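Local coordinates for uncharacterized protein POB3N (Chaetomium thermophilum var. thermophilum, PDB 4KHB) that pairs with an Spt16 domain and, as the N-terminal part of a FACT complex subunit, probably takes part in histone binding and nucleosome reorganisation, at residues Ala6-Asp11 with Tyr83-Lys88; Gly50-Ser55 with Tyr94-Glu99. One frame throughout, in Å; residues are numbered along the deposited sequence.

Interaction 1 of 2, residues Ala6-Asp11 with Tyr83-Lys88; sequences AIESFD and YERLAK
Arg85 reaches from the helix onto the strand and lays its guanidinium flat on the ring of Phe10, with the two planes only 14° apart. Arg85 CZ stands 3.8 Å from the centroid of that ring, off-centre, so the stack is also a cation-pi contact; Phe10 CZ lies 3.4 Å from Arg85 CZ, close to the middle of the guanidinium. The opposite face of the phenyl ring takes Leu86, whose CD2 makes a CH-pi contact 4.1 Å from the Phe10 centroid. Phe10 is thus clamped between a charged group and an aliphatic one sent from consecutive residues of the helix. In this tightly packed part Phe10 and Leu86 are buried, whereas Arg85 stays partly exposed. The more solvent-accessible, polar side runs along the guanidinium edge, where hydrogen bonds do the holding. There Arg85 NH2 donates to Ser9 O at 2.6 Å, tilted from the carbonyl plane, and adds a weak bond to Glu8 OE1 at 2.8 Å. Arg85 NE completes a salt bridge to the same OE1, although the modelled separation is so short that its exact length is doubtful. The carboxylate is turned 55° from the guanidinium, and one oxygen alone serves both nitrogens instead of a paired, side-on grip. A bend in the arginine chain at chi3 (108°) carries the planar group round into position over the ring, and the edge bonds help to fix its rotation. Backbone bonds from Glu8 to Phe26 and from Phe10 to Cys24 join strand 8-11 to strand 22-27. Phe78 meets Phe10 edge-to-face, and Ile89, one turn beyond Arg85, touches both Glu8 and Phe10; helix 83-92, the C-terminal helix of the PH-like fold, is thus pinned to the outermost strand of the four-stranded sheet.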
loop_
_atom_site.group_PDB
_atom_site.type_symbol
_atom_site.label_atom_id
_atom_site.label_comp_id
_atom_site.label_asym_id
_atom_site.label_seq_id
_atom_site.Cartn_x
_atom_site.Cartn_y
_atom_site.Cartn_z
ATOM N N ALA H 6 30.619 -6.179 13.273
ATOM C CA ALA H 6 30.144 -5.251 14.286
ATOM C C ALA H 6 29.004 -4.427 13.713
ATOM O O ALA H 6 27.910 -4.369 14.278
ATOM C CB ALA H 6 31.277 -4.348 14.758
ATOM N N ILE H 7 29.283 -3.787 12.582
ATOM C CA ILE H 7 28.295 -3.020 11.831
ATOM C C ILE H 7 27.941 -3.694 10.510
ATOM O O ILE H 7 28.825 -4.147 9.782
ATOM C CB ILE H 7 28.826 -1.592 11.519
ATOM C CG1 ILE H 7 28.575 -0.635 12.685
ATOM C CG2 ILE H 7 28.146 -1.010 10.293
ATOM C CD1 ILE H 7 27.820 -1.235 13.844
ATOM N N GLU H 8 26.647 -3.779 10.217
ATOM C CA GLU H 8 26.196 -4.140 8.881
ATOM C C GLU H 8 25.550 -2.929 8.229
ATOM O O GLU H 8 24.560 -2.393 8.734
ATOM C CB GLU H 8 25.206 -5.302 8.922
ATOM C CG GLU H 8 25.827 -6.647 9.250
ATOM C CD GLU H 8 26.653 -7.188 8.100
ATOM O OE1 GLU H 8 26.463 -6.716 6.960
ATOM O OE2 GLU H 8 27.481 -8.092 8.331
ATOM N N SER H 9 26.114 -2.495 7.109
ATOM C CA SER H 9 25.668 -1.263 6.477
ATOM C C SER H 9 25.048 -1.551 5.120
ATOM O O SER H 9 25.463 -2.477 4.419
ATOM C CB SER H 9 26.832 -0.278 6.343
ATOM O OG SER H 9 26.398 0.943 5.778
ATOM N N PHE H 10 24.059 -0.746 4.749
ATOM C CA PHE H 10 23.363 -0.914 3.483
ATOM C C PHE H 10 23.124 0.465 2.887
ATOM O O PHE H 10 22.667 1.377 3.582
ATOM C CB PHE H 10 22.035 -1.646 3.689
ATOM C CG PHE H 10 22.188 -3.064 4.165
ATOM C CD1 PHE H 10 22.274 -3.357 5.521
ATOM C CD2 PHE H 10 22.254 -4.106 3.252
ATOM C CE1 PHE H 10 22.415 -4.668 5.956
ATOM C CE2 PHE H 10 22.395 -5.415 3.677
ATOM C CZ PHE H 10 22.475 -5.698 5.030
ATOM N N ASP H 11 23.438 0.622 1.606
ATOM C CA ASP H 11 23.358 1.930 0.972
ATOM C C ASP H 11 22.099 2.104 0.131
ATOM O O ASP H 11 21.470 1.122 -0.270
ATOM C CB ASP H 11 24.604 2.172 0.115
ATOM C CG ASP H 11 25.674 2.950 0.857
ATOM O OD1 ASP H 11 25.326 3.949 1.523
ATOM O OD2 ASP H 11 26.858 2.564 0.777
ATOM N N TYR H 83 18.994 -10.312 1.182
ATOM C CA TYR H 83 18.153 -11.062 2.120
ATOM C C TYR H 83 18.897 -11.865 3.185
ATOM O O TYR H 83 18.572 -11.784 4.372
ATOM C CB TYR H 83 17.165 -11.980 1.389
ATOM C CG TYR H 83 16.365 -12.824 2.353
ATOM C CD1 TYR H 83 15.273 -12.293 3.024
ATOM C CD2 TYR H 83 16.714 -14.146 2.607
ATOM C CE1 TYR H 83 14.550 -13.052 3.920
ATOM C CE2 TYR H 83 16.000 -14.910 3.500
ATOM C CZ TYR H 83 14.918 -14.359 4.150
ATOM O OH TYR H 83 14.201 -15.122 5.041
ATOM N N GLU H 84 19.882 -12.644 2.753
ATOM C CA GLU H 84 20.565 -13.581 3.642
ATOM C C GLU H 84 21.335 -12.865 4.755
ATOM O O GLU H 84 21.394 -13.345 5.893
ATOM C CB GLU H 84 21.444 -14.551 2.828
ATOM C CG GLU H 84 22.617 -13.920 2.081
ATOM C CD GLU H 84 23.758 -14.902 1.863
ATOM O OE1 GLU H 84 23.613 -16.087 2.239
ATOM O OE2 GLU H 84 24.808 -14.488 1.326
ATOM N N ARG H 85 21.901 -11.710 4.426
ATOM C CA ARG H 85 22.583 -10.873 5.403
ATOM C C ARG H 85 21.582 -10.326 6.419
ATOM O O ARG H 85 21.823 -10.362 7.625
ATOM C CB ARG H 85 23.288 -9.719 4.690
ATOM C CG ARG H 85 24.748 -9.529 5.070
ATOM C CD ARG H 85 25.433 -8.546 4.126
ATOM N NE ARG H 85 25.699 -7.263 4.773
ATOM C CZ ARG H 85 25.724 -6.094 4.139
ATOM N NH1 ARG H 85 25.498 -6.038 2.834
ATOM N NH2 ARG H 85 25.973 -4.981 4.813
ATOM N N LEU H 86 20.465 -9.802 5.917
ATOM C CA LEU H 86 19.417 -9.234 6.761
ATOM C C LEU H 86 18.801 -10.278 7.688
ATOM O O LEU H 86 18.511 -9.993 8.852
ATOM C CB LEU H 86 18.335 -8.571 5.900
ATOM C CG LEU H 86 18.772 -7.328 5.117
ATOM C CD1 LEU H 86 17.775 -6.974 4.035
ATOM C CD2 LEU H 86 18.961 -6.149 6.055
ATOM N N ALA H 87 18.594 -11.482 7.162
ATOM C CA ALA H 87 18.021 -12.568 7.945
ATOM C C ALA H 87 18.930 -12.942 9.109
ATOM O O ALA H 87 18.454 -13.241 10.205
ATOM C CB ALA H 87 17.748 -13.776 7.061
ATOM N N LYS H 88 20.239 -12.922 8.870
ATOM C CA LYS H 88 21.207 -13.204 9.925
ATOM C C LYS H 88 21.210 -12.118 10.995
ATOM O O LYS H 88 21.284 -12.412 12.189
ATOM C CB LYS H 88 22.617 -13.361 9.350
ATOM C CG LYS H 88 23.495 -14.283 10.184
ATOM C CD LYS H 88 24.861 -14.516 9.561
ATOM C CE LYS H 88 25.671 -15.503 10.393
ATOM N NZ LYS H 88 26.940 -15.905 9.726
#

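Interaction 2 of 2, residues Gly50-Ser55 with Tyr94-Glu99; sequences GGAQWS and YSTNLE
The Trp54 indole meets Leu98 CD2 obliquely, while the rings of Tyr83 and Tyr61 also adjoin it, the latter nearly parallel to it. On the other side of the sheet, the side chains of Gln53 and Glu99 run alongside each other in the same direction, their amide and carboxylate planes 75° apart, with Gln53 CG 4.2 Å from Glu99 OE1. Between these layers the backbones pair in parallel. Glu99 N donates to Ala52 O at 3.0 Å, and Trp54 N returns a shorter bond of 2.7 Å to Glu99 O, so Glu99 uses both its N-H and its carbonyl on the residues flanking Gln53. Leu98, with CG anti to its own nitrogen (chi1 -177°), sets CD1 3.6 Å from Ala52 CB and CG 3.8 Å from Trp54 CB. Toward Gly51 the strands part: a water donates to Asn97 O and takes only a weak bond from Ala52 N. Here Thr96 packs against the first strand, its CG2 lying 3.5 Å from Gly51 CA while its OG1 donates to Tyr94 O at 2.8 Å from above the carbonyl plane. A glycine at Thr96 would probably open a gap against Gly51 and leave the turn from Tyr94 without its side-chain tie. Gly50 and Gly51 form a classic beta bulge opposite Leu66. The parallel pairing joins the chain just after the PH-like domain's helix to the mixed sheet, where strand 51-56 lies between strand 61-66 and the short edge strand 98-100, with Leu86 and Phe90 of helix 83-92 covering the face that carries Ala52, Trp54 and Leu98.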
loop_
_atom_site.group_PDB
_atom_site.type_symbol
_atom_site.label_atom_id
_atom_site.label_comp_id
_atom_site.label_asym_id
_atom_site.label_seq_id
_atom_site.Cartn_x
_atom_site.Cartn_y
_atom_site.Cartn_z
ATOM N N GLY H 50 10.150 -5.975 17.438
ATOM C CA GLY H 50 9.307 -7.130 17.701
ATOM C C GLY H 50 9.149 -8.094 16.541
ATOM O O GLY H 50 8.838 -9.275 16.745
ATOM N N GLY H 51 9.356 -7.600 15.324
ATOM C CA GLY H 51 9.197 -8.428 14.140
ATOM C C GLY H 51 9.625 -7.740 12.857
ATOM O O GLY H 51 9.829 -6.524 12.834
ATOM N N ALA H 52 9.758 -8.517 11.786
ATOM C CA ALA H 52 10.241 -7.981 10.518
ATOM C C ALA H 52 9.715 -8.763 9.319
ATOM O O ALA H 52 9.650 -9.995 9.349
ATOM C CB ALA H 52 11.761 -7.952 10.504
ATOM N N GLN H 53 9.363 -8.043 8.258
ATOM C CA GLN H 53 8.856 -8.666 7.040
ATOM C C GLN H 53 9.670 -8.244 5.823
ATOM O O GLN H 53 10.115 -7.097 5.724
ATOM C CB GLN H 53 7.377 -8.320 6.821
ATOM C CG GLN H 53 6.433 -8.833 7.902
ATOM C CD GLN H 53 5.009 -8.345 7.704
ATOM O OE1 GLN H 53 4.722 -7.600 6.766
ATOM N NE2 GLN H 53 4.111 -8.765 8.586
ATOM N N TRP H 54 9.855 -9.178 4.896
ATOM C CA TRP H 54 10.614 -8.929 3.679
ATOM C C TRP H 54 9.694 -9.093 2.472
ATOM O O TRP H 54 9.057 -10.137 2.315
ATOM C CB TRP H 54 11.767 -9.928 3.612
ATOM C CG TRP H 54 12.479 -10.011 2.303
ATOM C CD1 TRP H 54 12.261 -10.917 1.305
ATOM C CD2 TRP H 54 13.556 -9.181 1.863
ATOM N NE1 TRP H 54 13.128 -10.689 0.263
ATOM C CE2 TRP H 54 13.934 -9.628 0.583
ATOM C CE3 TRP H 54 14.234 -8.099 2.426
ATOM C CZ2 TRP H 54 14.962 -9.025 -0.144
ATOM C CZ3 TRP H 54 15.250 -7.502 1.704
ATOM C CH2 TRP H 54 15.608 -7.967 0.438
ATOM N N SER H 55 9.629 -8.069 1.621
ATOM C CA SER H 55 8.784 -8.121 0.428
ATOM C C SER H 55 9.198 -7.111 -0.640
ATOM O O SER H 55 9.975 -6.188 -0.379
ATOM C CB SER H 55 7.312 -7.902 0.801
ATOM O OG SER H 55 7.086 -6.570 1.227
ATOM N N TYR H 94 18.417 -9.589 16.909
ATOM C CA TYR H 94 17.104 -9.088 17.303
ATOM C C TYR H 94 16.123 -10.186 17.726
ATOM O O TYR H 94 14.962 -9.896 18.028
ATOM C CB TYR H 94 16.507 -8.231 16.178
ATOM C CG TYR H 94 17.429 -7.118 15.698
ATOM C CD1 TYR H 94 18.339 -6.521 16.562
ATOM C CD2 TYR H 94 17.390 -6.674 14.383
ATOM C CE1 TYR H 94 19.183 -5.516 16.130
ATOM C CE2 TYR H 94 18.230 -5.664 13.940
ATOM C CZ TYR H 94 19.124 -5.091 14.822
ATOM O OH TYR H 94 19.968 -4.088 14.400
ATOM N N SER H 95 16.593 -11.434 17.742
ATOM C CA SER H 95 15.755 -12.577 18.116
ATOM C C SER H 95 14.490 -12.613 17.266
ATOM O O SER H 95 13.401 -12.908 17.767
ATOM C CB SER H 95 15.400 -12.548 19.609
ATOM O OG SER H 95 16.562 -12.588 20.418
ATOM N N THR H 96 14.644 -12.312 15.979
ATOM C CA THR H 96 13.501 -12.208 15.083
ATOM C C THR H 96 13.742 -12.924 13.758
ATOM O O THR H 96 14.826 -12.824 13.173
ATOM C CB THR H 96 13.190 -10.727 14.773
ATOM O OG1 THR H 96 13.027 -9.994 15.996
ATOM C CG2 THR H 96 11.927 -10.608 13.951
ATOM N N ASN H 97 12.729 -13.643 13.286
ATOM C CA ASN H 97 12.771 -14.234 11.956
ATOM C C ASN H 97 12.292 -13.218 10.925
ATOM O O ASN H 97 11.189 -12.681 11.046
ATOM C CB ASN H 97 11.927 -15.515 11.898
ATOM C CG ASN H 97 12.486 -16.626 12.774
ATOM O OD1 ASN H 97 13.696 -16.846 12.815
ATOM N ND2 ASN H 97 11.606 -17.334 13.474
ATOM N N LEU H 98 13.117 -12.954 9.915
ATOM C CA LEU H 98 12.709 -12.084 8.817
ATOM C C LEU H 98 11.761 -12.848 7.904
ATOM O O LEU H 98 12.190 -13.653 7.078
ATOM C CB LEU H 98 13.925 -11.574 8.039
ATOM C CG LEU H 98 13.652 -10.584 6.903
ATOM C CD1 LEU H 98 12.857 -9.398 7.415
ATOM C CD2 LEU H 98 14.954 -10.104 6.270
ATOM N N GLU H 99 10.469 -12.593 8.065
ATOM C CA GLU H 99 9.450 -13.353 7.357
ATOM C C GLU H 99 9.342 -12.945 5.892
ATOM O O GLU H 99 9.226 -11.760 5.576
ATOM C CB GLU H 99 8.098 -13.181 8.055
ATOM C CG GLU H 99 6.914 -13.742 7.288
ATOM C CD GLU H 99 5.597 -13.500 7.995
ATOM O OE1 GLU H 99 5.582 -12.757 8.999
ATOM O OE2 GLU H 99 4.575 -14.060 7.546
HETATM O O HOH W 1 9.253 -11.711 12.603
#

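In the fold
Both contacts belong to the N-terminal PH-like domain, their centres about 13 Å apart, and helix 83-92 ties them together. Along the chain their segments alternate: 6-11, 50-55, 83-88, then 94-99. Interaction 1 fixes the helix to the edge of the antiparallel four-stranded sheet, and interaction 2 brings the chain leaving that helix alongside the second, mixed sheet. The two touch where Leu86 packs on Trp54 and Leu98, and where Tyr83 OH probably bonds to Leu98 O. A C-terminal helix capping one end of a two-sheet sandwich is characteristic of the PH fold. Ser55, at the end of segment 50-55, also hydrogen-bonds Arg43 of the SPT16D chain, placing this sheet at the heterodimer interface.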